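Carnitinyl-CoA dehydratase (Mycobacterium avium, PDB 3R0O) probably catalyses the reversible dehydration of carnitinyl-CoA, as a lyase of the enoyl-CoA hydratase/isomerase (crotonase) family. Local coordinates at residues A17-R22 and A26-D31; V60-I65 and R208-A213; V64-G69 and G196-A201; D107-A112 and L215-S220; V132-C135 and S139-L142. All blocks are in the same frame, centred on the assembly; numbering follows the deposited sequence. Where two conformers were deposited one is given.

Contact 1: A17-R22 and A26-D31; sequences AVVERR and ALITID
Val-18 with Thr-29, and Glu-20 with Leu-27, are antiparallel hydrogen-bonded pairs. Val-18 N donates to Thr-29 O at 3.0 Å, and Thr-29 N donates back to Val-18 O. Glu-20 N and Leu-27 O are 2.9 Å apart, and the return bond from Leu-27 N to Glu-20 O is straighter, 167° at the hydrogen. CA-H...O contacts back these bonds: Val-19 CA to Leu-27 O and Ile-28 CA to Val-18 O between the rungs, and Ala-17 CA to Thr-29 O, 3.2 Å, just beyond them. The two strands form the beta hairpin that opens the crotonase fold. Strand 17-22 is outermost in the main sheet within the chain, while 25-30 bonds onward to strand 62-67. Val-18, Glu-20, Leu-27 and Thr-29 share one face. There Leu-27 CD2 lies alongside Glu-20, 3.9 Å from Glu-20 CD, and also sits over one face of the Arg-22 guanidinium. A water bonds to Thr-29 OG1 at 2.7 Å, in an undecided direction, and can donate to Glu-20 OE2 and Leu-27 O. It has more acceptors in reach than protons, so not all need be served at once. Glu-20 OE1 forms a salt bridge with Arg-22: it lies in the guanidinium plane, at the edge, and takes weak hydrogen bonds from NE and NH2, 3.4 Å from NE. On the other face, Ala-17, Val-19 and Ile-28 pack on helix 41-56.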
# COMPACT_ATOMS: atom_id res chain seq x y z
N ALA A 17 32.05 9.26 9.81
CA ALA A 17 30.91 8.83 10.61
C ALA A 17 31.47 8.10 11.82
O ALA A 17 32.48 7.40 11.69
CB ALA A 17 29.98 7.89 9.80
N VAL A 18 30.82 8.26 12.97
CA VAL A 18 31.22 7.58 14.21
C VAL A 18 30.15 6.59 14.67
O VAL A 18 28.97 6.75 14.32
CB VAL A 18 31.54 8.59 15.35
CG1 VAL A 18 32.79 9.39 15.02
CG2 VAL A 18 30.37 9.54 15.59
N VAL A 19 30.57 5.58 15.42
CA VAL A 19 29.67 4.58 15.97
C VAL A 19 29.87 4.54 17.47
O VAL A 19 30.98 4.67 17.93
CB VAL A 19 29.98 3.15 15.44
CG1 VAL A 19 28.81 2.23 15.68
CG2 VAL A 19 30.36 3.18 13.98
N GLU A 20 28.80 4.35 18.22
CA GLU A 20 28.90 4.19 19.67
C GLU A 20 27.81 3.24 20.14
O GLU A 20 26.80 3.05 19.46
CB GLU A 20 28.89 5.55 20.41
CG GLU A 20 27.57 6.33 20.40
CD GLU A 20 27.78 7.84 20.66
OE1 GLU A 20 27.51 8.28 21.80
OE2 GLU A 20 28.20 8.57 19.73
N ARG A 21 28.04 2.60 21.28
CA ARG A 21 27.04 1.73 21.88
C ARG A 21 26.27 2.45 22.97
O ARG A 21 26.85 3.19 23.74
CB ARG A 21 27.70 0.49 22.45
CG ARG A 21 28.17 -0.48 21.38
CD ARG A 21 27.00 -1.28 20.82
NE ARG A 21 26.40 -2.11 21.86
CZ ARG A 21 26.86 -3.31 22.21
NH1 ARG A 21 26.25 -3.99 23.18
NH2 ARG A 21 27.92 -3.84 21.61
N ARG A 22 24.95 2.24 23.00
CA ARG A 22 24.11 2.63 24.15
C ARG A 22 23.26 1.40 24.49
O ARG A 22 22.26 1.12 23.80
CB ARG A 22 23.20 3.82 23.83
CG ARG A 22 23.86 5.04 23.18
CD ARG A 22 24.43 6.01 24.23
NE ARG A 22 24.83 7.27 23.59
CZ ARG A 22 24.10 8.39 23.59
NH1 ARG A 22 22.93 8.43 24.23
NH2 ARG A 22 24.54 9.47 22.96
N ALA A 26 23.31 0.23 18.61
CA ALA A 26 24.42 0.84 17.90
C ALA A 26 23.92 2.12 17.29
O ALA A 26 23.00 2.11 16.46
CB ALA A 26 24.95 -0.09 16.82
N LEU A 27 24.53 3.23 17.73
CA LEU A 27 24.23 4.56 17.22
C LEU A 27 25.31 5.01 16.22
O LEU A 27 26.50 5.15 16.57
CB LEU A 27 24.11 5.58 18.39
CG LEU A 27 23.92 7.07 18.05
CD1 LEU A 27 22.55 7.39 17.40
CD2 LEU A 27 24.11 7.96 19.30
N ILE A 28 24.87 5.25 15.00
CA ILE A 28 25.76 5.71 13.94
C ILE A 28 25.43 7.14 13.65
O ILE A 28 24.27 7.46 13.43
CB ILE A 28 25.53 4.91 12.63
CG1 ILE A 28 25.68 3.41 12.89
CG2 ILE A 28 26.45 5.47 11.52
CD1 ILE A 28 25.14 2.51 11.80
N THR A 29 26.44 8.01 13.63
CA THR A 29 26.23 9.42 13.38
C THR A 29 27.06 9.76 12.18
O THR A 29 28.30 9.63 12.21
CB THR A 29 26.68 10.30 14.60
OG1 THR A 29 25.94 9.91 15.77
CG2 THR A 29 26.44 11.78 14.32
N ILE A 30 26.40 10.21 11.11
CA ILE A 30 27.12 10.81 9.99
C ILE A 30 27.67 12.14 10.47
O ILE A 30 26.91 13.00 10.91
CB ILE A 30 26.24 11.02 8.76
CG1 ILE A 30 25.69 9.66 8.27
CG2 ILE A 30 27.05 11.78 7.69
CD1 ILE A 30 24.63 9.77 7.15
N ASP A 31 29.00 12.29 10.42
CA ASP A 31 29.64 13.43 11.07
C ASP A 31 30.41 14.32 10.11
O ASP A 31 31.63 14.39 10.18
CB ASP A 31 30.55 12.94 12.20
CG ASP A 31 30.96 14.07 13.17
OD1 ASP A 31 30.43 15.22 13.12
OD2 ASP A 31 31.85 13.80 13.99
O HOH W 1 27.37 8.02 16.96

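Contact 2: V60-I65 and R208-A213; sequences VWAVVI and RITCNA
Thr-210 has its OG1 between the backbone N and the carbonyl carbon (chi1 68°), which leaves CG2 turned to meet Trp-61 and Ala-62. Trp-61 holds CG beside its backbone N (chi1 -60°), and with chi2 near zero the benzo edge of the indole swings toward the end of the helix. Thr-210 CG2 then lies 3.7 Å from Trp-61 CB and equally 3.7 Å from Ala-62 CB. The methyl thus touches two successive residues where the chain enters strand 62-67. The indole also meets the backbone: Thr-210 O faces the ring edge, close to the ring plane, 3.2 Å from Trp-61 CE3 and 3.3 Å from Trp-61 CZ3. An oxygen set against this aromatic C-H edge is electrostatically reasonable. The contact joins the start of a central strand of the crotonase sheet to the C-terminal end of helix 198-210, which packs against that sheet. The helix is weakly bonded here, and the chain leaves it through a turn with a bond of 3.1 Å from Asn-212 N to Ile-209 O. Ala-213 follows at the N-cap position of helix 214-225. The other branch, the Thr-210 hydroxyl, makes a weak hydrogen bond with Ala-206 O. The turn is part of a subunit interface: Asn-212 ND2 bonds to Leu-173 O of the second subunit, and Asn-212 OD1 accepts from Lys-146 of that subunit. Trp-61 packs on Trp-270 of the same neighbour.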
# COMPACT_ATOMS: atom_id res chain seq x y z
N VAL A 60 24.02 -6.60 19.70
CA VAL A 60 23.41 -5.37 19.15
C VAL A 60 22.01 -5.75 18.72
O VAL A 60 21.87 -6.61 17.85
CB VAL A 60 24.22 -4.78 17.96
CG1 VAL A 60 23.40 -3.70 17.23
CG2 VAL A 60 25.55 -4.24 18.45
N TRP A 61 20.99 -5.16 19.35
CA TRP A 61 19.61 -5.54 19.04
C TRP A 61 18.83 -4.52 18.21
O TRP A 61 17.72 -4.81 17.78
CB TRP A 61 18.83 -5.91 20.32
CG TRP A 61 19.41 -7.08 21.11
CD1 TRP A 61 20.46 -7.90 20.75
CD2 TRP A 61 18.94 -7.57 22.37
NE1 TRP A 61 20.67 -8.86 21.73
CE2 TRP A 61 19.76 -8.67 22.73
CE3 TRP A 61 17.91 -7.18 23.23
CZ2 TRP A 61 19.57 -9.38 23.93
CZ3 TRP A 61 17.72 -7.90 24.42
CH2 TRP A 61 18.55 -8.98 24.75
N ALA A 62 19.42 -3.35 17.99
CA ALA A 62 18.82 -2.30 17.16
C ALA A 62 19.88 -1.30 16.76
O ALA A 62 20.91 -1.19 17.41
CB ALA A 62 17.70 -1.59 17.88
N VAL A 63 19.62 -0.59 15.66
CA VAL A 63 20.53 0.40 15.11
C VAL A 63 19.79 1.72 14.93
O VAL A 63 18.60 1.74 14.53
CB VAL A 63 21.13 -0.08 13.75
CG1 VAL A 63 21.91 1.02 13.05
CG2 VAL A 63 22.01 -1.31 13.95
N VAL A 64 20.48 2.81 15.25
CA VAL A 64 20.00 4.16 14.98
C VAL A 64 21.04 4.86 14.12
O VAL A 64 22.24 4.81 14.42
CB VAL A 64 19.75 4.95 16.29
CG1 VAL A 64 19.38 6.43 16.00
CG2 VAL A 64 18.65 4.25 17.16
N ILE A 65 20.59 5.49 13.04
CA ILE A 65 21.46 6.35 12.23
C ILE A 65 20.97 7.80 12.28
O ILE A 65 19.76 8.06 12.20
CB ILE A 65 21.57 5.83 10.75
CG1 ILE A 65 22.67 6.58 9.99
CG2 ILE A 65 20.23 5.91 10.03
CD1 ILE A 65 23.20 5.81 8.73
N ARG A 208 11.92 0.37 23.20
CA ARG A 208 10.59 -0.26 23.09
C ARG A 208 10.61 -1.47 22.14
O ARG A 208 9.59 -2.15 21.95
CB ARG A 208 9.56 0.78 22.65
CG ARG A 208 9.11 1.68 23.81
CD ARG A 208 8.47 2.95 23.32
NE ARG A 208 7.47 2.70 22.28
CZ ARG A 208 7.29 3.48 21.22
NH1 ARG A 208 8.04 4.57 21.04
NH2 ARG A 208 6.38 3.16 20.33
N ILE A 209 11.80 -1.74 21.60
CA ILE A 209 12.00 -2.85 20.69
C ILE A 209 13.02 -3.81 21.26
O ILE A 209 12.85 -5.02 21.14
CB ILE A 209 12.44 -2.36 19.29
CG1 ILE A 209 11.31 -1.58 18.63
CG2 ILE A 209 12.87 -3.55 18.40
CD1 ILE A 209 11.72 -0.80 17.36
N THR A 210 14.08 -3.28 21.86
CA THR A 210 15.11 -4.11 22.48
C THR A 210 14.66 -4.71 23.82
O THR A 210 15.34 -5.58 24.35
CB THR A 210 16.48 -3.37 22.65
OG1 THR A 210 16.37 -2.31 23.60
CG2 THR A 210 16.99 -2.81 21.28
N CYS A 211 13.51 -4.28 24.35
CA CYS A 211 12.84 -5.01 25.46
C CYS A 211 12.21 -6.34 25.02
O CYS A 211 11.95 -7.22 25.84
CB CYS A 211 11.77 -4.13 26.12
SG CYS A 211 10.48 -3.58 24.96
N ASN A 212 11.97 -6.50 23.72
CA ASN A 212 11.34 -7.69 23.17
C ASN A 212 12.38 -8.76 22.81
O ASN A 212 13.59 -8.46 22.77
CB ASN A 212 10.47 -7.30 21.95
CG ASN A 212 9.42 -6.26 22.32
OD1 ASN A 212 8.89 -6.29 23.42
ND2 ASN A 212 9.13 -5.33 21.41
N ALA A 213 11.93 -9.98 22.58
CA ALA A 213 12.85 -11.09 22.26
C ALA A 213 13.58 -10.85 20.94
O ALA A 213 12.94 -10.78 19.88
CB ALA A 213 12.09 -12.40 22.24

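Contact 3: V64-G69 and G196-A201; sequences VITGAG and GTVVEA
Helix-on-sheet packing in the crotonase core brings Thr-66 of central strand 62-67 against Val-198 and Val-199, in the first turn of helix 198-210. The contact is small and buried, and it is made by side chains. Val-199 CG2 does most of the touching. It lies 3.7 Å from Thr-66 CG2 and 3.8 Å from Thr-66 OG1, so one methyl rests on both branches of the threonine. The two side chains cross at about a right angle. With OG1 trans to the backbone N (chi1 -159°), Thr-66 places CG2 between its N and carbonyl carbon and presents both branches to the helix. Val-198 takes a lesser share. Its CG1 comes within 3.9 Å of Thr-66 OG1 as the two side chains slide past each other in opposite directions. The chi1 of Val-198, 94°, is well off a staggered position, which may reflect some strain. The Thr-66 hydroxyl has its polar partner in the sheet itself, a hydrogen bond with Ala-113 O of strand 110-114. Its contacts with the valines are therefore plain packing beside an oxygen that is already bonded. Thr-197 stands at the N-cap of the helix, but its side chain makes no capping bond and turns instead to Pro-194 O. The helix begins its hydrogen bonding with Ala-201 N to Thr-197 O at 3.0 Å. Val-199 also touches Leu-27, and Val-198 touches Val-193. This is helix-on-sheet packing of the crotonase core, with side chains from the first turn of a helix reaching several strands of the sheet.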
# COMPACT_ATOMS: atom_id res chain seq x y z
N VAL A 64 20.48 2.81 15.25
CA VAL A 64 20.00 4.16 14.98
C VAL A 64 21.04 4.86 14.12
O VAL A 64 22.24 4.81 14.42
CB VAL A 64 19.75 4.95 16.29
CG1 VAL A 64 19.38 6.43 16.00
CG2 VAL A 64 18.65 4.25 17.16
N ILE A 65 20.59 5.49 13.04
CA ILE A 65 21.46 6.35 12.23
C ILE A 65 20.97 7.80 12.28
O ILE A 65 19.76 8.06 12.20
CB ILE A 65 21.57 5.83 10.75
CG1 ILE A 65 22.67 6.58 9.99
CG2 ILE A 65 20.23 5.91 10.03
CD1 ILE A 65 23.20 5.81 8.73
N THR A 66 21.89 8.75 12.43
CA THR A 66 21.54 10.16 12.51
C THR A 66 22.64 11.02 11.87
O THR A 66 23.70 10.49 11.51
CB THR A 66 21.27 10.56 14.01
OG1 THR A 66 20.48 11.76 14.09
CG2 THR A 66 22.60 10.73 14.79
N GLY A 67 22.40 12.33 11.74
CA GLY A 67 23.40 13.27 11.20
C GLY A 67 23.84 14.21 12.32
O GLY A 67 23.05 14.50 13.21
N ALA A 68 25.09 14.65 12.29
CA ALA A 68 25.58 15.65 13.25
C ALA A 68 24.87 17.00 13.10
O ALA A 68 24.50 17.41 11.98
CB ALA A 68 27.08 15.83 13.11
N GLY A 69 24.68 17.69 14.22
CA GLY A 69 24.09 19.04 14.22
C GLY A 69 22.57 19.02 14.03
O GLY A 69 21.91 17.96 14.13
N GLY A 196 16.62 19.06 17.96
CA GLY A 196 17.61 18.82 18.99
C GLY A 196 17.35 17.58 19.83
O GLY A 196 18.21 17.21 20.62
N THR A 197 16.20 16.93 19.69
CA THR A 197 15.88 15.81 20.60
C THR A 197 15.74 14.47 19.91
O THR A 197 15.38 13.47 20.54
CB THR A 197 14.58 16.03 21.41
OG1 THR A 197 13.44 15.92 20.54
CG2 THR A 197 14.58 17.41 22.15
N VAL A 198 16.04 14.45 18.62
CA VAL A 198 15.78 13.29 17.78
C VAL A 198 16.54 12.00 18.24
O VAL A 198 15.98 10.89 18.21
CB VAL A 198 15.97 13.68 16.28
CG1 VAL A 198 17.38 13.36 15.76
CG2 VAL A 198 14.90 13.07 15.44
N VAL A 199 17.77 12.16 18.72
CA VAL A 199 18.56 11.00 19.15
C VAL A 199 17.96 10.36 20.41
O VAL A 199 17.83 9.14 20.45
CB VAL A 199 20.08 11.34 19.27
CG1 VAL A 199 20.86 10.24 20.01
CG2 VAL A 199 20.67 11.59 17.85
N GLU A 200 17.58 11.18 21.39
CA GLU A 200 16.98 10.58 22.58
C GLU A 200 15.62 9.97 22.25
O GLU A 200 15.33 8.89 22.75
CB GLU A 200 16.92 11.54 23.80
CG GLU A 200 18.31 11.96 24.34
CD GLU A 200 19.18 10.79 24.83
OE1 GLU A 200 18.66 9.86 25.49
OE2 GLU A 200 20.41 10.83 24.58
N ALA A 201 14.84 10.59 21.37
CA ALA A 201 13.55 10.03 20.96
C ALA A 201 13.76 8.70 20.22
O ALA A 201 12.99 7.75 20.41
CB ALA A 201 12.77 11.04 20.13

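Contact 4: D107-A112 and L215-S220; sequences DKPTIA and LSVQAS. With EDO (1,2-ethanediol), chain D.
Asp-107 and Gln-218 bring the two backbones closest, with their CA atoms 5.1 Å apart, where the irregular lead-in to strand 110-114 passes helix 214-225. In the crotonase fold this places the helix against the entrance of a central strand of the main sheet. Gln-218 carries most of the contact. Its side chain runs on extended beyond CG, over the turn at Asp-107 and Lys-108. Gln-218 CG sits 3.3 Å from Asp-107 O, and its amide end crosses Lys-108 obliquely, with NE2 3.4 Å from Lys-108 CD. The lysine chain is bent at chi2 (-57°) and again at chi4, which brings its CD and CE across the amide. Its ammonium group is committed away from Gln-218, to Ala-54 O and Val-60 O. Asp-107 likewise uses its carboxylate outside this pair, in a salt bridge with Arg-222 one helical turn beyond Gln-218. Pro-109 meets Val-217 at about a right angle. Pro-109 CG is only 3.4 Å from Val-217 CG1, tighter than usual for two carbons. The helix also borders the second subunit, where Ser-216 OG bonds to Leu-149 O of that chain. Within the helix, Ser-216 O accepts two bonds from Ser-220, at 2.8 Å from OG and 2.9 Å from N, reached from opposite faces of the carbonyl plane. On the strand side, a 1,2-ethanediol, probably from the crystallisation liquor, binds with its O2 2.7 Å from Thr-110 OG1, and either oxygen could be the donor.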
# COMPACT_ATOMS: atom_id res chain seq x y z
N ASP A 107 19.46 -8.05 9.95
CA ASP A 107 18.39 -8.57 10.80
C ASP A 107 17.90 -7.59 11.85
O ASP A 107 16.75 -7.65 12.27
CB ASP A 107 18.86 -9.85 11.50
CG ASP A 107 19.09 -11.00 10.53
OD1 ASP A 107 18.32 -11.16 9.56
OD2 ASP A 107 20.02 -11.77 10.78
N LYS A 108 18.80 -6.70 12.29
CA LYS A 108 18.53 -5.77 13.38
C LYS A 108 17.67 -4.60 12.90
O LYS A 108 17.87 -4.09 11.80
CB LYS A 108 19.86 -5.26 13.97
CG LYS A 108 20.96 -6.32 14.12
CD LYS A 108 20.51 -7.51 15.00
CE LYS A 108 21.52 -8.70 14.87
NZ LYS A 108 22.73 -8.45 15.68
N PRO A 109 16.67 -4.18 13.71
CA PRO A 109 15.84 -3.03 13.29
C PRO A 109 16.65 -1.74 13.21
O PRO A 109 17.55 -1.50 14.03
CB PRO A 109 14.80 -2.92 14.42
CG PRO A 109 14.70 -4.23 14.94
CD PRO A 109 16.12 -4.81 14.92
N THR A 110 16.36 -0.94 12.20
CA THR A 110 17.09 0.29 12.00
C THR A 110 16.12 1.45 12.15
O THR A 110 14.99 1.38 11.67
CB THR A 110 17.74 0.34 10.61
OG1 THR A 110 16.73 0.10 9.62
CG2 THR A 110 18.87 -0.74 10.48
N ILE A 111 16.57 2.50 12.81
CA ILE A 111 15.74 3.68 13.04
C ILE A 111 16.49 4.89 12.50
O ILE A 111 17.60 5.19 12.96
CB ILE A 111 15.48 3.88 14.55
CG1 ILE A 111 14.68 2.70 15.11
CG2 ILE A 111 14.70 5.20 14.82
CD1 ILE A 111 14.74 2.62 16.66
N ALA A 112 15.91 5.60 11.52
CA ALA A 112 16.53 6.86 11.11
C ALA A 112 16.07 7.97 12.06
O ALA A 112 14.86 8.23 12.20
CB ALA A 112 16.21 7.21 9.64
N LEU A 215 15.50 -12.52 18.76
CA LEU A 215 15.25 -13.46 17.65
C LEU A 215 13.85 -13.30 17.05
O LEU A 215 13.66 -13.53 15.87
CB LEU A 215 15.52 -14.92 18.05
CG LEU A 215 16.88 -15.35 18.64
CD1 LEU A 215 16.88 -16.87 18.92
CD2 LEU A 215 18.05 -15.00 17.71
N SER A 216 12.88 -12.91 17.89
CA SER A 216 11.50 -12.67 17.44
C SER A 216 11.40 -11.43 16.61
O SER A 216 10.71 -11.40 15.58
CB SER A 216 10.55 -12.50 18.63
OG SER A 216 10.33 -13.73 19.30
N VAL A 217 12.07 -10.38 17.07
CA VAL A 217 12.03 -9.09 16.41
C VAL A 217 12.67 -9.26 15.02
O VAL A 217 12.13 -8.81 14.00
CB VAL A 217 12.74 -8.01 17.26
CG1 VAL A 217 12.97 -6.73 16.45
CG2 VAL A 217 11.92 -7.68 18.55
N GLN A 218 13.81 -9.94 15.00
CA GLN A 218 14.57 -10.15 13.79
C GLN A 218 13.86 -11.08 12.79
O GLN A 218 13.84 -10.76 11.60
CB GLN A 218 15.99 -10.63 14.14
CG GLN A 218 16.74 -9.57 14.99
CD GLN A 218 17.98 -10.11 15.69
OE1 GLN A 218 18.60 -11.07 15.23
NE2 GLN A 218 18.36 -9.47 16.84
N ALA A 219 13.26 -12.17 13.26
CA ALA A 219 12.46 -13.06 12.40
C ALA A 219 11.28 -12.31 11.84
O ALA A 219 10.96 -12.44 10.65
CB ALA A 219 11.99 -14.31 13.18
N SER A 220 10.63 -11.50 12.68
CA SER A 220 9.52 -10.67 12.24
C SER A 220 9.97 -9.69 11.15
O SER A 220 9.26 -9.52 10.14
CB SER A 220 8.82 -9.95 13.42
OG SER A 220 8.25 -10.90 14.34
C1 EDO D . 20.03 -0.60 6.36
O1 EDO D . 20.07 -1.89 6.98
C2 EDO D . 18.59 -0.20 6.07
O2 EDO D . 17.75 -0.60 7.17

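Contact 5: V132-C135 and S139-L142; sequences VIAC and SFGL
Phe-140 reaches across to Ala-134 and Val-132, and the contacts between them are apolar. The closest is Ala-134 CB to Phe-140 CZ at 3.8 Å, with Phe-140 CE2 next at 4.0 Å. The methyl meets the ring at its edge, near the ring plane, and not over a face. Val-132 CG1 adds a looser touch, 4.2 Å from the same CZ. The far end of the phenyl ring thus rests against two residues that alternate along one face of strand 131-135. Phe-140 holds CG beside its backbone N (chi1 -56°), and this turns the ring toward the other strand.

The backbones do not pair. The nearest CA atoms, those of Ala-134 and Ser-139, are 8.2 Å apart. Strand 131-135 bonds within the main sheet: Ala-134 to Glu-191 and Val-193, Ile-133 to Ala-112 and Val-114. Strands 131-135 and 139-141 follow one another closely in the chain, yet they belong to different sheets, which fits the crotonase fold, where a small second sheet lies beside the main one.

Strand 131-135 runs between strands 110-114 and 191-193 of the main sheet, and strand 139-141 between 118-119 and 178-179 of the small one. Around Phe-140, helix 121-128 contributes Ala-126, strand 110-114 Val-114, and Ile-189, which also touches Val-132 and Ala-134, comes from a loop; Ile-133 faces the other way, onto helix 198-210.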
# COMPACT_ATOMS: atom_id res chain seq x y z
N VAL A 132 11.19 5.70 11.44
CA VAL A 132 11.72 7.07 11.31
C VAL A 132 11.17 8.01 12.36
O VAL A 132 9.96 8.08 12.54
CB VAL A 132 11.44 7.69 9.90
CG1 VAL A 132 12.00 9.13 9.84
CG2 VAL A 132 12.05 6.85 8.79
N ILE A 133 12.08 8.75 13.04
CA ILE A 133 11.68 9.88 13.89
C ILE A 133 12.31 11.13 13.30
O ILE A 133 13.50 11.13 12.96
CB ILE A 133 12.09 9.69 15.37
CG1 ILE A 133 11.34 8.48 15.95
CG2 ILE A 133 11.71 10.95 16.19
CD1 ILE A 133 11.61 8.21 17.40
N ALA A 134 11.50 12.15 13.11
CA ALA A 134 11.99 13.41 12.55
C ALA A 134 11.76 14.56 13.54
O ALA A 134 10.82 14.52 14.31
CB ALA A 134 11.33 13.72 11.21
N CYS A 135 12.62 15.55 13.50
CA CYS A 135 12.42 16.76 14.26
C CYS A 135 11.43 17.65 13.49
O CYS A 135 11.18 17.41 12.30
CB CYS A 135 13.76 17.46 14.52
SG CYS A 135 14.59 18.00 13.00
N SER A 139 12.44 17.86 6.67
CA SER A 139 11.59 17.69 5.51
C SER A 139 12.18 16.61 4.65
O SER A 139 13.38 16.32 4.74
CB SER A 139 11.48 18.99 4.73
OG SER A 139 12.77 19.40 4.31
N PHE A 140 11.33 16.02 3.82
CA PHE A 140 11.69 14.92 2.96
C PHE A 140 11.32 15.30 1.52
O PHE A 140 10.46 16.15 1.28
CB PHE A 140 10.95 13.64 3.41
CG PHE A 140 11.20 13.28 4.87
CD1 PHE A 140 12.17 12.35 5.21
CD2 PHE A 140 10.48 13.91 5.90
CE1 PHE A 140 12.41 12.02 6.55
CE2 PHE A 140 10.73 13.62 7.23
CZ PHE A 140 11.69 12.66 7.56
N GLY A 141 12.01 14.70 0.57
CA GLY A 141 11.68 14.88 -0.82
C GLY A 141 12.71 14.21 -1.71
O GLY A 141 13.75 13.77 -1.25
N LEU A 142 12.37 14.13 -2.99
CA LEU A 142 13.25 13.59 -4.02
C LEU A 142 13.36 14.63 -5.14
O LEU A 142 12.67 14.52 -6.16
CB LEU A 142 12.68 12.26 -4.53
CG LEU A 142 12.63 11.18 -3.44
CD1 LEU A 142 11.96 9.94 -3.95
CD2 LEU A 142 14.02 10.88 -2.93

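All five contacts reach the main sheet of the crotonase fold, from different places. Contact 1 pairs two strands at its margin through backbone bonds, and several of its side chains are exposed. Contacts 2 and 3 hold the same elements, strand 62-67 and helix 198-210, at opposite ends of the helix: contact 3 is buried within one chain, whereas contact 2 lies by the second subunit. Contact 4, also buried, moves to the next strand and the next helix, about 7 Å from contact 2 between centres, and also borders that subunit. Contact 5 is buried and apolar, and joins the two sheets. Contacts 2 to 5 lack backbone pairing and rely on packing, in 2 and 4 partly against a backbone oxygen.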